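Long-range contacts in beta-lactamase II (Erythrobacter litoralis, PDB 6V72), which probably hydrolyses beta-lactam antibiotics with the help of zinc, opening the lactam ring to give a substituted beta-amino acid: residues 60-66 / 87-93; 105-109 / 131-135; 183-187 / 205-209; 191-197 / 241-245. All blocks are in the same frame, centred on the assembly; numbering follows the deposited sequence.

Interaction 1: 60-66 / 87-93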
# COMPACT_ATOMS: atom_id res chain seq x y z
N ASP A 60 34.96 -13.77 -16.71
CA ASP A 60 35.78 -12.73 -16.10
C ASP A 60 35.02 -11.43 -15.90
O ASP A 60 35.66 -10.39 -15.63
CB ASP A 60 37.03 -12.48 -16.94
CG ASP A 60 37.93 -13.71 -17.02
OD1 ASP A 60 38.09 -14.43 -16.01
OD2 ASP A 60 38.49 -13.94 -18.12
N ASN A 61 33.70 -11.43 -16.02
CA ASN A 61 32.89 -10.24 -15.80
C ASN A 61 31.69 -10.58 -14.93
O ASN A 61 31.45 -11.74 -14.57
CB ASN A 61 32.43 -9.63 -17.12
CG ASN A 61 33.57 -8.97 -17.88
OD1 ASN A 61 34.14 -9.54 -18.82
ND2 ASN A 61 33.94 -7.76 -17.46
N THR A 62 30.94 -9.54 -14.56
CA THR A 62 29.69 -9.72 -13.86
C THR A 62 28.55 -9.04 -14.60
O THR A 62 28.76 -8.15 -15.42
CB THR A 62 29.73 -9.18 -12.41
OG1 THR A 62 30.32 -7.86 -12.41
CG2 THR A 62 30.56 -10.10 -11.51
N ILE A 63 27.34 -9.50 -14.29
CA ILE A 63 26.10 -8.91 -14.78
C ILE A 63 25.31 -8.43 -13.58
O ILE A 63 25.14 -9.16 -12.60
CB ILE A 63 25.28 -9.92 -15.60
CG1 ILE A 63 26.06 -10.33 -16.84
CG2 ILE A 63 23.95 -9.31 -16.00
CD1 ILE A 63 25.93 -11.78 -17.12
N LEU A 64 24.84 -7.19 -13.66
CA LEU A 64 24.13 -6.54 -12.56
C LEU A 64 22.62 -6.61 -12.80
O LEU A 64 22.15 -6.31 -13.90
CB LEU A 64 24.57 -5.08 -12.45
CG LEU A 64 23.93 -4.23 -11.34
CD1 LEU A 64 24.27 -4.76 -9.98
CD2 LEU A 64 24.36 -2.78 -11.49
N VAL A 65 21.87 -7.02 -11.77
CA VAL A 65 20.41 -6.93 -11.79
C VAL A 65 20.03 -5.85 -10.79
O VAL A 65 20.24 -6.02 -9.59
CB VAL A 65 19.73 -8.26 -11.43
CG1 VAL A 65 18.20 -8.04 -11.42
CG2 VAL A 65 20.16 -9.36 -12.41
N ASP A 66 19.48 -4.75 -11.31
CA ASP A 66 18.98 -3.58 -10.57
C ASP A 66 20.08 -2.75 -9.92
O ASP A 66 21.14 -3.25 -9.53
CB ASP A 66 17.91 -3.99 -9.55
CG ASP A 66 16.57 -4.25 -10.22
OD1 ASP A 66 16.31 -3.61 -11.26
OD2 ASP A 66 15.77 -5.07 -9.72
N LYS A 87 36.09 -8.79 -11.48
CA LYS A 87 35.18 -9.22 -12.54
C LYS A 87 34.25 -8.05 -12.81
O LYS A 87 33.13 -8.00 -12.30
CB LYS A 87 34.42 -10.48 -12.13
CG LYS A 87 35.33 -11.70 -12.02
CD LYS A 87 34.58 -12.92 -11.59
CE LYS A 87 35.50 -14.12 -11.53
NZ LYS A 87 36.46 -13.97 -10.43
N PRO A 88 34.71 -7.06 -13.57
CA PRO A 88 33.93 -5.83 -13.72
C PRO A 88 32.55 -6.08 -14.31
O PRO A 88 32.33 -6.99 -15.11
CB PRO A 88 34.78 -4.98 -14.66
CG PRO A 88 36.17 -5.51 -14.49
CD PRO A 88 36.04 -6.97 -14.21
N VAL A 89 31.62 -5.21 -13.93
CA VAL A 89 30.27 -5.26 -14.49
C VAL A 89 30.35 -4.90 -15.97
O VAL A 89 30.88 -3.85 -16.34
CB VAL A 89 29.33 -4.31 -13.75
CG1 VAL A 89 27.92 -4.39 -14.35
CG2 VAL A 89 29.26 -4.65 -12.25
N ARG A 90 29.85 -5.77 -16.82
CA ARG A 90 29.81 -5.38 -18.22
C ARG A 90 28.41 -5.15 -18.75
O ARG A 90 28.28 -4.49 -19.79
CB ARG A 90 30.52 -6.41 -19.09
CG ARG A 90 29.82 -7.68 -19.20
CD ARG A 90 30.29 -8.45 -20.44
NE ARG A 90 29.78 -9.79 -20.27
CZ ARG A 90 28.55 -10.17 -20.58
NH1 ARG A 90 27.68 -9.31 -21.13
NH2 ARG A 90 28.19 -11.42 -20.34
N ALA A 91 27.39 -5.62 -18.06
CA ALA A 91 26.02 -5.38 -18.50
C ALA A 91 25.14 -5.34 -17.27
O ALA A 91 25.47 -5.91 -16.23
CB ALA A 91 25.51 -6.46 -19.46
N ALA A 92 24.01 -4.65 -17.39
CA ALA A 92 23.06 -4.52 -16.30
C ALA A 92 21.65 -4.58 -16.86
O ALA A 92 21.40 -4.13 -17.98
CB ALA A 92 23.23 -3.20 -15.54
N VAL A 93 20.73 -5.09 -16.06
CA VAL A 93 19.32 -5.11 -16.43
C VAL A 93 18.55 -4.59 -15.23
O VAL A 93 18.89 -4.89 -14.08
CB VAL A 93 18.84 -6.53 -16.85
CG1 VAL A 93 19.07 -7.59 -15.76
CG2 VAL A 93 17.35 -6.48 -17.24
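Lys87 opens the contact with its carbonyl. Lys87 O accepts the hydroxyl proton of Thr62 OG1 at 2.8 Å. A chi1 of 47° sets this hydroxyl between the backbone N and carbonyl carbon of Thr62, so that it faces the chain of 87-93. Pro88 O takes two bonds, reaching it from opposite faces of its carbonyl plane. One is from Thr62 N; the other from Asn61 ND2 at 3.0 Å, with the oxygen almost in the plane of the Asn61 amide. Val89 CG2 lies against Thr62 OG1, and its CG1 rests on Leu64 CB. Arg90 N donates to Thr62 O, and its side chain crosses that of Asn61 at about a right angle, the flat groups 75° apart. Arg90 NH1 is hydrogen-bonded to Ser152 O. Ala91 O receives Leu64 N at 2.9 Å, in a nearly straight bond of 170°. Ala92 CB meets Leu64 CB at 3.9 Å. Val93 N donates to Leu64 O, and Val93 O accepts from Asp66 N at 2.8 Å. Asp66 OD2 is hydrogen-bonded to Thr95 OG1, close to His96, a zinc ligand in this protein, though none is bound here. The two parallel strands and helix 71-84 form a beta-alpha-beta unit. That helix covers Thr62, Leu64 and Val89, Leu153 of helix 147-153 packs on Ile63, Ala91 and Val93, and strand 49-58 pairs antiparallel with 61-65 on its side away from 89-93.

Interaction 2: 105-109 / 131-135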
# COMPACT_ATOMS: atom_id res chain seq x y z
N MSE A 105 20.90 4.82 -12.43
CA MSE A 105 21.23 4.67 -13.85
C MSE A 105 22.38 5.52 -14.35
O MSE A 105 23.19 5.04 -15.14
CB MSE A 105 20.02 4.92 -14.76
CG MSE A 105 19.08 3.75 -14.78
SE MSE A 105 19.73 2.37 -16.02
CE MSE A 105 20.70 3.46 -17.16
N ALA A 106 22.45 6.77 -13.89
CA ALA A 106 23.55 7.64 -14.28
C ALA A 106 24.89 7.05 -13.87
O ALA A 106 25.89 7.18 -14.59
CB ALA A 106 23.37 9.03 -13.66
N ALA A 107 24.94 6.41 -12.69
CA ALA A 107 26.18 5.78 -12.26
C ALA A 107 26.58 4.66 -13.21
O ALA A 107 27.76 4.52 -13.55
CB ALA A 107 26.03 5.23 -10.83
N LEU A 108 25.62 3.87 -13.68
CA LEU A 108 25.98 2.80 -14.60
C LEU A 108 26.51 3.37 -15.91
O LEU A 108 27.48 2.87 -16.47
CB LEU A 108 24.77 1.90 -14.86
CG LEU A 108 24.19 1.22 -13.63
CD1 LEU A 108 23.04 0.33 -14.06
CD2 LEU A 108 25.29 0.42 -12.91
N HIS A 109 25.88 4.43 -16.41
CA HIS A 109 26.35 4.99 -17.67
C HIS A 109 27.69 5.68 -17.51
O HIS A 109 28.53 5.61 -18.42
CB HIS A 109 25.31 5.92 -18.23
CG HIS A 109 24.08 5.20 -18.67
ND1 HIS A 109 22.90 5.84 -18.94
CD2 HIS A 109 23.86 3.87 -18.89
CE1 HIS A 109 22.00 4.95 -19.34
NE2 HIS A 109 22.56 3.75 -19.31
N VAL A 131 16.49 8.58 -16.27
CA VAL A 131 17.35 8.20 -17.38
C VAL A 131 17.07 6.78 -17.85
O VAL A 131 17.22 5.82 -17.09
CB VAL A 131 18.83 8.33 -17.01
CG1 VAL A 131 19.67 8.34 -18.27
CG2 VAL A 131 19.08 9.60 -16.20
N PRO A 132 16.67 6.65 -19.11
CA PRO A 132 16.33 5.32 -19.63
C PRO A 132 17.57 4.46 -19.79
O PRO A 132 18.69 4.95 -19.97
CB PRO A 132 15.69 5.62 -20.98
CG PRO A 132 16.35 6.89 -21.42
CD PRO A 132 16.62 7.68 -20.16
N ALA A 133 17.37 3.15 -19.71
CA ALA A 133 18.41 2.23 -20.12
C ALA A 133 18.70 2.43 -21.60
O ALA A 133 17.84 2.83 -22.38
CB ALA A 133 18.02 0.77 -19.85
N ARG A 134 19.94 2.14 -21.98
CA ARG A 134 20.33 2.34 -23.36
C ARG A 134 19.68 1.33 -24.29
O ARG A 134 19.32 1.66 -25.43
CB ARG A 134 21.86 2.29 -23.47
CG ARG A 134 22.56 3.44 -22.73
CD ARG A 134 23.96 3.66 -23.27
NE ARG A 134 24.76 4.55 -22.43
CZ ARG A 134 24.59 5.86 -22.34
NH1 ARG A 134 23.62 6.46 -23.02
NH2 ARG A 134 25.39 6.58 -21.56
N ASN A 135 19.45 0.11 -23.81
CA ASN A 135 19.07 -0.99 -24.68
C ASN A 135 17.70 -1.52 -24.30
O ASN A 135 17.44 -1.77 -23.12
CB ASN A 135 20.11 -2.09 -24.59
CG ASN A 135 21.48 -1.62 -24.98
OD1 ASN A 135 21.75 -1.39 -26.16
ND2 ASN A 135 22.36 -1.46 -23.99
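Met105 and Val131 have CA atoms 6.3 Å apart, and the backbones diverge to 8.7 Å between the CA atoms of His109 and Arg134. No hydrogen bond links the two segments; side chains pack on each other and on loop carbonyls. The main contact is a stack. The guanidinium of Arg134 lies flat over one face of the His109 imidazole, with centres 3.8 Å apart and planes only 22° from parallel. The two side chains come from opposite directions. Arg134 NE sits over the middle of the ring, while Arg134 NH2 reaches back to His109 CB at 3.4 Å. The arginine chain is extended from CG to NE and so runs along the ring, with its CG close to His109 NE2. The other face of the imidazole has Met105 O above it, toward the rim. Pro132 O lies in the ring plane at its edge, 3.4 Å from His109 CE1. Rotation of the ring is fixed by a hydrogen bond between His109 NE2 and Thr115 OG1; Arg134 N is a second partner of that hydroxyl. Met105, present as selenomethionine, is bent at chi2 and again at chi3, which brings CE beside Ala133 CA at 3.9 Å. Its CB and CG lie near Val131. This surface contact ties the loop entering strand 135-139 to helix 105-110, the connecting helix of the beta-alpha-beta crossover from strand 89-93 to strand 114-117.

Interaction 3: 183-187 / 205-209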
# COMPACT_ATOMS: atom_id res chain seq x y z
N GLY A 183 11.76 -9.27 -8.55
CA GLY A 183 11.69 -7.82 -8.57
C GLY A 183 10.71 -7.26 -7.55
O GLY A 183 10.58 -7.76 -6.44
N CYS A 184 10.00 -6.20 -7.93
CA CYS A 184 9.04 -5.58 -7.03
C CYS A 184 7.67 -6.24 -7.08
O CYS A 184 6.79 -5.84 -6.32
CB CYS A 184 8.87 -4.10 -7.34
SG CYS A 184 10.24 -3.04 -6.72
N MSE A 185 7.50 -7.24 -7.93
CA MSE A 185 6.21 -7.87 -8.07
C MSE A 185 5.94 -8.89 -6.96
O MSE A 185 4.80 -9.06 -6.53
CB MSE A 185 6.17 -8.53 -9.44
CG MSE A 185 5.07 -9.49 -9.68
SE MSE A 185 5.36 -10.05 -11.51
CE MSE A 185 6.92 -8.98 -11.98
N ILE A 186 7.00 -9.54 -6.48
CA ILE A 186 6.90 -10.61 -5.49
C ILE A 186 7.18 -10.03 -4.12
O ILE A 186 8.15 -9.27 -3.94
CB ILE A 186 7.86 -11.77 -5.82
CG1 ILE A 186 7.53 -12.36 -7.20
CG2 ILE A 186 7.82 -12.87 -4.75
CD1 ILE A 186 6.15 -13.05 -7.27
N LYS A 187 6.31 -10.36 -3.17
CA LYS A 187 6.39 -9.93 -1.78
C LYS A 187 6.62 -11.13 -0.89
O LYS A 187 6.51 -12.29 -1.31
CB LYS A 187 5.10 -9.24 -1.33
CG LYS A 187 4.60 -8.15 -2.22
CD LYS A 187 5.66 -7.14 -2.57
CE LYS A 187 4.98 -5.97 -3.22
NZ LYS A 187 5.93 -5.08 -3.92
N TYR A 205 -2.50 -8.58 -12.20
CA TYR A 205 -1.44 -8.92 -11.25
C TYR A 205 -1.42 -10.42 -10.95
O TYR A 205 -0.37 -11.07 -11.00
CB TYR A 205 -1.62 -8.10 -9.97
CG TYR A 205 -0.38 -7.87 -9.12
CD1 TYR A 205 0.43 -8.92 -8.70
CD2 TYR A 205 -0.06 -6.59 -8.70
CE1 TYR A 205 1.53 -8.69 -7.89
CE2 TYR A 205 1.04 -6.34 -7.92
CZ TYR A 205 1.84 -7.39 -7.52
OH TYR A 205 2.94 -7.11 -6.73
N ALA A 206 -2.58 -11.00 -10.63
CA ALA A 206 -2.58 -12.40 -10.24
C ALA A 206 -2.11 -13.31 -11.38
O ALA A 206 -1.31 -14.23 -11.15
CB ALA A 206 -3.98 -12.81 -9.77
N GLN A 207 -2.59 -13.08 -12.60
CA GLN A 207 -2.13 -13.93 -13.70
C GLN A 207 -0.65 -13.73 -13.97
O GLN A 207 0.05 -14.68 -14.31
CB GLN A 207 -2.94 -13.66 -14.97
CG GLN A 207 -2.60 -14.61 -16.11
CD GLN A 207 -2.81 -16.08 -15.72
OE1 GLN A 207 -3.84 -16.45 -15.11
NE2 GLN A 207 -1.86 -16.92 -16.08
N SER A 208 -0.15 -12.50 -13.84
CA SER A 208 1.28 -12.29 -14.04
C SER A 208 2.09 -13.04 -13.00
O SER A 208 3.15 -13.59 -13.32
CB SER A 208 1.61 -10.80 -14.01
OG SER A 208 0.85 -10.11 -15.02
N VAL A 209 1.61 -13.11 -11.76
CA VAL A 209 2.32 -13.92 -10.77
C VAL A 209 2.27 -15.40 -11.16
O VAL A 209 3.27 -16.11 -11.04
CB VAL A 209 1.75 -13.67 -9.36
CG1 VAL A 209 2.38 -14.63 -8.33
CG2 VAL A 209 2.01 -12.25 -8.93
O HOH W 1 3.31 -4.57 -5.63
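Tyr205 and Met185 share the one direct hydrogen bond of this contact. Tyr205 OH donates to Met185 O at 2.7 Å, meeting the carbonyl at a C=O...O angle of 121°. The oxygen lies near the ring plane, at its edge. The tyrosine CG is anti to the backbone N (chi1 -156°), which carries the ring from the helix to the loop. Water 1 also lies in the ring plane and donates to Tyr205 OH at 2.8 Å. The same water takes a weak bond from Lys187 NZ. The ammonium group turns back within its own loop to Cys184 O, 2.7 Å away. These bonds lie in the loop that carries Cys184, a zinc ligand seen in this protein; no zinc is bound in this model.

The apolar contacts are looser. Met185 CG lies 4.0 Å from Tyr205 CE1 and also approaches Val209 CG2. Met185 is a selenomethionine with two deposited conformers, so its packing is less certain. Ile186 CD1 meets Val209 CG1 at 4.2 Å.

Helix 233-243 backs both segments: Ala234 touches Ile186, Thr238 touches Val209 and bonds to Lys187 N, and Ala242 packs on Tyr205 of helix 205-215.

Interaction 4: 191-197 / 241-245. With CA (calcium ion), chain B.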
# COMPACT_ATOMS: atom_id res chain seq x y z
N ALA A 191 3.70 -11.56 3.94
CA ALA A 191 3.16 -10.25 3.65
C ALA A 191 1.65 -10.22 3.82
O ALA A 191 0.94 -11.21 3.58
CB ALA A 191 3.52 -9.84 2.23
N SER A 192 1.15 -9.06 4.22
CA SER A 192 -0.29 -8.86 4.32
C SER A 192 -0.82 -7.87 3.30
O SER A 192 -2.03 -7.63 3.28
CB SER A 192 -0.67 -8.40 5.74
OG SER A 192 0.04 -7.23 6.11
N ASN A 193 0.03 -7.31 2.45
CA ASN A 193 -0.44 -6.45 1.39
C ASN A 193 0.63 -6.40 0.31
O ASN A 193 1.74 -6.91 0.50
CB ASN A 193 -0.80 -5.05 1.92
CG ASN A 193 0.39 -4.32 2.45
OD1 ASN A 193 1.30 -3.96 1.69
ND2 ASN A 193 0.40 -4.06 3.76
N LEU A 194 0.28 -5.80 -0.83
CA LEU A 194 1.17 -5.71 -1.98
C LEU A 194 1.87 -4.37 -2.07
O LEU A 194 2.39 -4.01 -3.13
CB LEU A 194 0.40 -5.99 -3.28
CG LEU A 194 -0.10 -7.42 -3.41
CD1 LEU A 194 -1.06 -7.54 -4.59
CD2 LEU A 194 1.07 -8.38 -3.55
N GLY A 195 1.88 -3.62 -0.97
CA GLY A 195 2.56 -2.36 -0.95
C GLY A 195 1.81 -1.35 -1.78
O GLY A 195 0.57 -1.30 -1.81
N ASN A 196 2.60 -0.52 -2.46
CA ASN A 196 2.11 0.59 -3.25
C ASN A 196 1.65 0.10 -4.62
O ASN A 196 2.48 -0.31 -5.45
CB ASN A 196 3.19 1.65 -3.37
CG ASN A 196 2.67 2.92 -3.94
OD1 ASN A 196 1.79 2.88 -4.78
ND2 ASN A 196 3.19 4.07 -3.49
N LEU A 197 0.33 0.16 -4.85
CA LEU A 197 -0.28 -0.20 -6.12
C LEU A 197 -0.65 1.01 -6.96
O LEU A 197 -1.48 0.91 -7.86
CB LEU A 197 -1.52 -1.06 -5.88
CG LEU A 197 -1.15 -2.34 -5.13
CD1 LEU A 197 -2.41 -3.13 -4.81
CD2 LEU A 197 -0.17 -3.19 -5.96
N LEU A 241 -2.66 -12.58 -2.40
CA LEU A 241 -2.99 -11.17 -2.26
C LEU A 241 -3.48 -10.58 -3.57
O LEU A 241 -4.44 -9.79 -3.60
CB LEU A 241 -1.77 -10.38 -1.77
CG LEU A 241 -1.32 -10.69 -0.35
CD1 LEU A 241 0.04 -10.04 -0.08
CD2 LEU A 241 -2.38 -10.20 0.66
N ALA A 242 -2.83 -10.95 -4.68
CA ALA A 242 -3.21 -10.42 -5.98
C ALA A 242 -4.60 -10.89 -6.40
O ALA A 242 -5.32 -10.15 -7.09
CB ALA A 242 -2.17 -10.83 -7.03
N GLU A 243 -5.00 -12.10 -5.97
CA GLU A 243 -6.33 -12.59 -6.31
C GLU A 243 -7.44 -11.82 -5.62
O GLU A 243 -8.60 -11.90 -6.05
CB GLU A 243 -6.45 -14.08 -5.96
CG GLU A 243 -5.66 -14.97 -6.90
CD GLU A 243 -5.47 -16.41 -6.40
OE1 GLU A 243 -5.55 -16.67 -5.16
OE2 GLU A 243 -5.24 -17.30 -7.25
N GLU A 244 -7.12 -11.05 -4.58
CA GLU A 244 -8.12 -10.26 -3.86
C GLU A 244 -8.26 -8.84 -4.40
O GLU A 244 -9.10 -8.08 -3.88
CB GLU A 244 -7.78 -10.21 -2.37
CG GLU A 244 -7.75 -11.58 -1.69
CD GLU A 244 -9.04 -12.38 -1.88
OE1 GLU A 244 -10.14 -11.83 -1.67
OE2 GLU A 244 -8.94 -13.58 -2.22
N LEU A 245 -7.51 -8.47 -5.44
CA LEU A 245 -7.53 -7.09 -5.94
C LEU A 245 -8.80 -6.80 -6.74
O LEU A 245 -9.41 -7.72 -7.30
CB LEU A 245 -6.31 -6.81 -6.81
CG LEU A 245 -4.98 -6.81 -6.05
CD1 LEU A 245 -3.82 -6.59 -7.02
CD2 LEU A 245 -5.00 -5.72 -4.98
CA CA B . -6.55 -17.32 -3.16
O HOH W 2 -6.65 -15.01 -2.45
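Asn193, whose carbonyl touches Leu241, also makes a short polar bond within its own loop. Its OD1 accepts from Gly195 N at 2.7 Å, on a lone pair and in the carbonyl plane, closing an Asx turn. This turn shapes the loop that packs on the end of helix 233-243. Across the contact there are no hydrogen bonds, and leucines do the work. Leu241 spreads its two methyls along the loop backbone: CD1 rests on Asn193 O at 3.6 Å and CD2 on Ser192 O. Its CB lies against Leu194 CG, the two side chains passing in opposite directions. Leu194 CD1 reaches to Leu245 CD1 at 3.8 Å and to Ala242. Leu197 and Leu245 meet tip to tip, CD1 to CD2, at 3.7 Å. Tyr205 of helix 205-215 packs on Leu194 and Leu197. Phe46 of the second subunit packs on Leu241 and Ala198 of that subunit on Leu197, so both segments join the interface. Glu243 leaves the helix away from the loop, and its carboxylate meets a calcium ion that Asp240 also binds; OE2 forms a salt bridge with Arg210. Glu243 OE1 binds the ion at 2.3 Å, and water 2 on the same ion donates to Glu244 OE2 at 2.7 Å.

Overall arrangement
Interactions 1 and 2 lie in one half of the fold and touch where Leu108 of helix 105-110 packs on Leu64 and Ala92. Interactions 3 and 4 lie across the chain's centre from interaction 1, about 9 Å apart between centres. Lys187 CE packs on Leu194 O, and they share one long loop between strand 179-181 and helix 205-215. Interaction 3 is buried and interaction 2 is at the surface; the other two are partly buried. Their chemistry differs: parallel backbone bonds in interaction 1, a flat stack in interaction 2, a tyrosine-carbonyl bond in interaction 3 and leucine packing in interaction 4. Interactions 1 and 3 lie near the zinc site, through the strand end at Asp66 and the loop holding Cys184.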